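Local coordinates for pesticidal crystal protein CRY4AA (Bacillus thuringiensis, PDB 2C9K) that promotes colloid-osmotic lysis of insect midgut epithelial cells by binding to them, acting as a mosquito-larvicidal pore-forming toxin, at residues S272-Y277 / T448-F453. Numbering follows the deposited sequence.
Sequences SPYKYY and TQVYTF
In the middle, beta-prism domain of this three-domain delta endotoxin, the short 3-10 turn at 274-276 sets Y274 against T448 and V450 of segment 448-453. The contact is buried and small, about 244 Å² summed over both sides. One hydrogen bond crosses it. Y274 OH donates to the backbone O of T448 at 2.8 Å. The C=O...OH angle is 135°, and the hydroxyl stands above the carbonyl plane, 45° out of it. The T448 oxygen lies at the edge of the Y274 ring, in its plane. The Y274 side chain has CG anti to its carbonyl carbon (chi1 -49°), which sends the ring back past T448 and V450, running opposite to their side chains. Y274 CD1 meets V450 CG2 at 3.8 Å, obliquely to the ring. CG of the preceding P273 sits over the centre of one ring face.

The three-stranded antiparallel sheet here, one of the three of the prism, has 450-457 in the middle, between 262-267 and 432-440. The loop 272-277 follows strand 262-267 and leads into helix 279-286. It packs against segment 448-453, and Y274 also touches L440 of strand 432-440.

The P273 ring approaches the T448 side chain with CD, 3.2 Å from T448 OG1. That hydroxyl lies between the backbone N and the carbonyl carbon of T448 and also comes within 3.6 Å of Y274 CE1. S272 completes the contact with V450: S272 CB lies 3.5 Å from V450 CG2. The serine hydroxyl rests on the same methyl and bonds to N268 O. The side-chain amide of N268 in turn holds Q449 O, so this residue has bonds to both segments.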
ATOM      1  N   SER A 272      -1.306 -21.902 -18.552  1.00 24.21           N
ATOM      2  CA  SER A 272      -1.845 -22.875 -17.607  1.00 23.92           C
ATOM      3  C   SER A 272      -3.359 -22.845 -17.744  1.00 24.16           C
ATOM      4  O   SER A 272      -3.924 -21.832 -18.141  1.00 23.87           O
ATOM      5  CB  SER A 272      -1.439 -22.514 -16.184  1.00 24.38           C
ATOM      6  OG  SER A 272      -0.026 -22.468 -16.071  1.00 24.64           O
ATOM      7  N   PRO A 273      -4.037 -23.957 -17.421  1.00 25.57           N
ATOM      8  CA  PRO A 273      -5.503 -24.041 -17.523  1.00 26.02           C
ATOM      9  C   PRO A 273      -6.295 -23.349 -16.423  1.00 27.08           C
ATOM     10  O   PRO A 273      -7.452 -22.981 -16.626  1.00 28.96           O
ATOM     11  CB  PRO A 273      -5.753 -25.543 -17.532  1.00 24.19           C
ATOM     12  CG  PRO A 273      -4.709 -26.024 -16.579  1.00 26.02           C
ATOM     13  CD  PRO A 273      -3.471 -25.259 -17.027  1.00 25.14           C
ATOM     14  N   TYR A 274      -5.677 -23.176 -15.263  1.00 26.80           N
ATOM     15  CA  TYR A 274      -6.348 -22.557 -14.129  1.00 28.34           C
ATOM     16  C   TYR A 274      -7.124 -21.282 -14.453  1.00 27.54           C
ATOM     17  O   TYR A 274      -7.988 -20.861 -13.681  1.00 26.57           O
ATOM     18  CB  TYR A 274      -5.329 -22.293 -13.019  1.00 29.80           C
ATOM     19  CG  TYR A 274      -4.496 -23.510 -12.745  1.00 30.65           C
ATOM     20  CD1 TYR A 274      -3.190 -23.598 -13.216  1.00 31.37           C
ATOM     21  CD2 TYR A 274      -5.045 -24.621 -12.102  1.00 31.02           C
ATOM     22  CE1 TYR A 274      -2.447 -24.768 -13.061  1.00 32.08           C
ATOM     23  CE2 TYR A 274      -4.313 -25.793 -11.940  1.00 31.52           C
ATOM     24  CZ  TYR A 274      -3.014 -25.857 -12.426  1.00 32.03           C
ATOM     25  OH  TYR A 274      -2.277 -27.007 -12.285  1.00 32.70           O
ATOM     26  N   LYS A 275      -6.825 -20.669 -15.590  1.00 25.90           N
ATOM     27  CA  LYS A 275      -7.525 -19.453 -15.967  1.00 25.33           C
ATOM     28  C   LYS A 275      -8.978 -19.749 -16.315  1.00 26.06           C
ATOM     29  O   LYS A 275      -9.792 -18.835 -16.411  1.00 27.59           O
ATOM     30  CB  LYS A 275      -6.825 -18.784 -17.152  1.00 23.06           C
ATOM     31  CG  LYS A 275      -6.567 -19.719 -18.322  1.00 22.78           C
ATOM     32  CD  LYS A 275      -5.817 -19.019 -19.434  1.00 20.29           C
ATOM     33  CE  LYS A 275      -5.766 -19.883 -20.678  1.00 21.88           C
ATOM     34  NZ  LYS A 275      -4.934 -19.273 -21.759  1.00 20.90           N
ATOM     35  N   TYR A 276      -9.307 -21.029 -16.484  1.00 26.49           N
ATOM     36  CA  TYR A 276     -10.669 -21.438 -16.844  1.00 25.37           C
ATOM     37  C   TYR A 276     -11.512 -21.830 -15.637  1.00 24.24           C
ATOM     38  O   TYR A 276     -12.701 -22.094 -15.763  1.00 23.07           O
ATOM     39  CB  TYR A 276     -10.629 -22.602 -17.842  1.00 25.06           C
ATOM     40  CG  TYR A 276     -10.032 -22.254 -19.192  1.00 23.11           C
ATOM     41  CD1 TYR A 276      -8.952 -22.972 -19.700  1.00 23.84           C
ATOM     42  CD2 TYR A 276     -10.544 -21.208 -19.960  1.00 23.23           C
ATOM     43  CE1 TYR A 276      -8.395 -22.659 -20.932  1.00 23.09           C
ATOM     44  CE2 TYR A 276      -9.991 -20.885 -21.199  1.00 22.82           C
ATOM     45  CZ  TYR A 276      -8.915 -21.618 -21.670  1.00 23.50           C
ATOM     46  OH  TYR A 276      -8.339 -21.299 -22.872  1.00 25.27           O
ATOM     47  N   TYR A 277     -10.881 -21.872 -14.470  1.00 24.96           N
ATOM     48  CA  TYR A 277     -11.569 -22.207 -13.232  1.00 24.19           C
ATOM     49  C   TYR A 277     -12.243 -20.967 -12.678  1.00 25.06           C
ATOM     50  O   TYR A 277     -12.017 -19.854 -13.160  1.00 24.63           O
ATOM     51  CB  TYR A 277     -10.584 -22.736 -12.197  1.00 23.33           C
ATOM     52  CG  TYR A 277     -10.174 -24.164 -12.421  1.00 23.75           C
ATOM     53  CD1 TYR A 277      -9.538 -24.552 -13.599  1.00 24.88           C
ATOM     54  CD2 TYR A 277     -10.434 -25.138 -11.460  1.00 24.39           C
ATOM     55  CE1 TYR A 277      -9.175 -25.877 -13.814  1.00 25.02           C
ATOM     56  CE2 TYR A 277     -10.075 -26.459 -11.662  1.00 25.02           C
ATOM     57  CZ  TYR A 277      -9.447 -26.818 -12.838  1.00 25.15           C
ATOM     58  OH  TYR A 277      -9.086 -28.120 -13.033  1.00 26.80           O
ATOM     59  N   THR A 448       1.229 -28.253 -15.146  0.50 27.94           N
ATOM     60  CA  THR A 448       1.415 -26.814 -15.087  0.50 26.02           C
ATOM     61  C   THR A 448       1.193 -26.314 -13.680  0.50 25.30           C
ATOM     62  O   THR A 448       0.492 -26.938 -12.893  0.50 23.94           O
ATOM     63  CB  THR A 448       0.445 -26.072 -16.004  0.50 25.04           C
ATOM     64  OG1 THR A 448      -0.876 -26.552 -15.773  1.00 27.37           O
ATOM     65  CG2 THR A 448       0.802 -26.285 -17.443  1.00 23.69           C
ATOM     66  N   GLN A 449       1.790 -25.168 -13.383  1.00 26.43           N
ATOM     67  CA  GLN A 449       1.693 -24.550 -12.066  1.00 26.67           C
ATOM     68  C   GLN A 449       1.821 -23.041 -12.259  1.00 25.81           C
ATOM     69  O   GLN A 449       2.667 -22.582 -13.030  1.00 24.69           O
ATOM     70  CB  GLN A 449       2.831 -25.070 -11.191  1.00 27.59           C
ATOM     71  CG  GLN A 449       2.727 -24.743  -9.725  1.00 30.35           C
ATOM     72  CD  GLN A 449       3.934 -25.244  -8.941  1.00 30.12           C
ATOM     73  OE1 GLN A 449       4.014 -25.081  -7.722  1.00 31.23           O
ATOM     74  NE2 GLN A 449       4.879 -25.856  -9.641  1.00 27.68           N
ATOM     75  N   VAL A 450       0.962 -22.282 -11.582  1.00 25.49           N
ATOM     76  CA  VAL A 450       0.975 -20.818 -11.661  1.00 25.86           C
ATOM     77  C   VAL A 450       1.463 -20.244 -10.331  1.00 25.82           C
ATOM     78  O   VAL A 450       0.974 -20.628  -9.264  1.00 26.41           O
ATOM     79  CB  VAL A 450      -0.434 -20.248 -11.937  1.00 25.60           C
ATOM     80  CG1 VAL A 450      -0.414 -18.746 -11.815  1.00 26.94           C
ATOM     81  CG2 VAL A 450      -0.889 -20.632 -13.323  1.00 27.28           C
ATOM     82  N   TYR A 451       2.424 -19.327 -10.388  1.00 24.85           N
ATOM     83  CA  TYR A 451       2.944 -18.734  -9.163  1.00 24.57           C
ATOM     84  C   TYR A 451       2.533 -17.277  -9.036  1.00 23.72           C
ATOM     85  O   TYR A 451       2.138 -16.637 -10.010  1.00 24.62           O
ATOM     86  CB  TYR A 451       4.478 -18.783  -9.125  1.00 24.31           C
ATOM     87  CG  TYR A 451       5.118 -20.149  -9.282  1.00 26.15           C
ATOM     88  CD1 TYR A 451       5.275 -20.734 -10.540  1.00 26.63           C
ATOM     89  CD2 TYR A 451       5.613 -20.833  -8.176  1.00 24.75           C
ATOM     90  CE1 TYR A 451       5.914 -21.964 -10.690  1.00 27.43           C
ATOM     91  CE2 TYR A 451       6.248 -22.056  -8.311  1.00 26.80           C
ATOM     92  CZ  TYR A 451       6.400 -22.619  -9.567  1.00 28.56           C
ATOM     93  OH  TYR A 451       7.051 -23.830  -9.696  1.00 28.49           O
ATOM     94  N   THR A 452       2.632 -16.762  -7.821  0.50 22.47           N
ATOM     95  CA  THR A 452       2.348 -15.367  -7.551  0.50 22.08           C
ATOM     96  C   THR A 452       3.417 -14.938  -6.568  0.50 21.25           C
ATOM     97  O   THR A 452       3.778 -15.690  -5.660  0.50 21.37           O
ATOM     98  CB  THR A 452       0.980 -15.155  -6.902  0.50 23.00           C
ATOM     99  OG1 THR A 452       0.804 -16.107  -5.855  1.00 25.49           O
ATOM    100  CG2 THR A 452      -0.128 -15.297  -7.920  1.00 24.20           C
ATOM    101  N   PHE A 453       3.943 -13.741  -6.763  1.00 20.65           N
ATOM    102  CA  PHE A 453       4.970 -13.217  -5.882  1.00 19.91           C
ATOM    103  C   PHE A 453       4.362 -12.066  -5.099  1.00 19.25           C
ATOM    104  O   PHE A 453       3.914 -11.083  -5.676  1.00 20.71           O
ATOM    105  CB  PHE A 453       6.177 -12.765  -6.709  1.00 19.23           C
ATOM    106  CG  PHE A 453       6.824 -13.885  -7.492  1.00 19.58           C
ATOM    107  CD1 PHE A 453       6.230 -14.379  -8.652  1.00 18.10           C
ATOM    108  CD2 PHE A 453       7.991 -14.495  -7.027  1.00 18.51           C
ATOM    109  CE1 PHE A 453       6.782 -15.465  -9.333  1.00 17.30           C
ATOM    110  CE2 PHE A 453       8.549 -15.581  -7.702  1.00 17.37           C
ATOM    111  CZ  PHE A 453       7.943 -16.066  -8.853  1.00 17.74           C
TER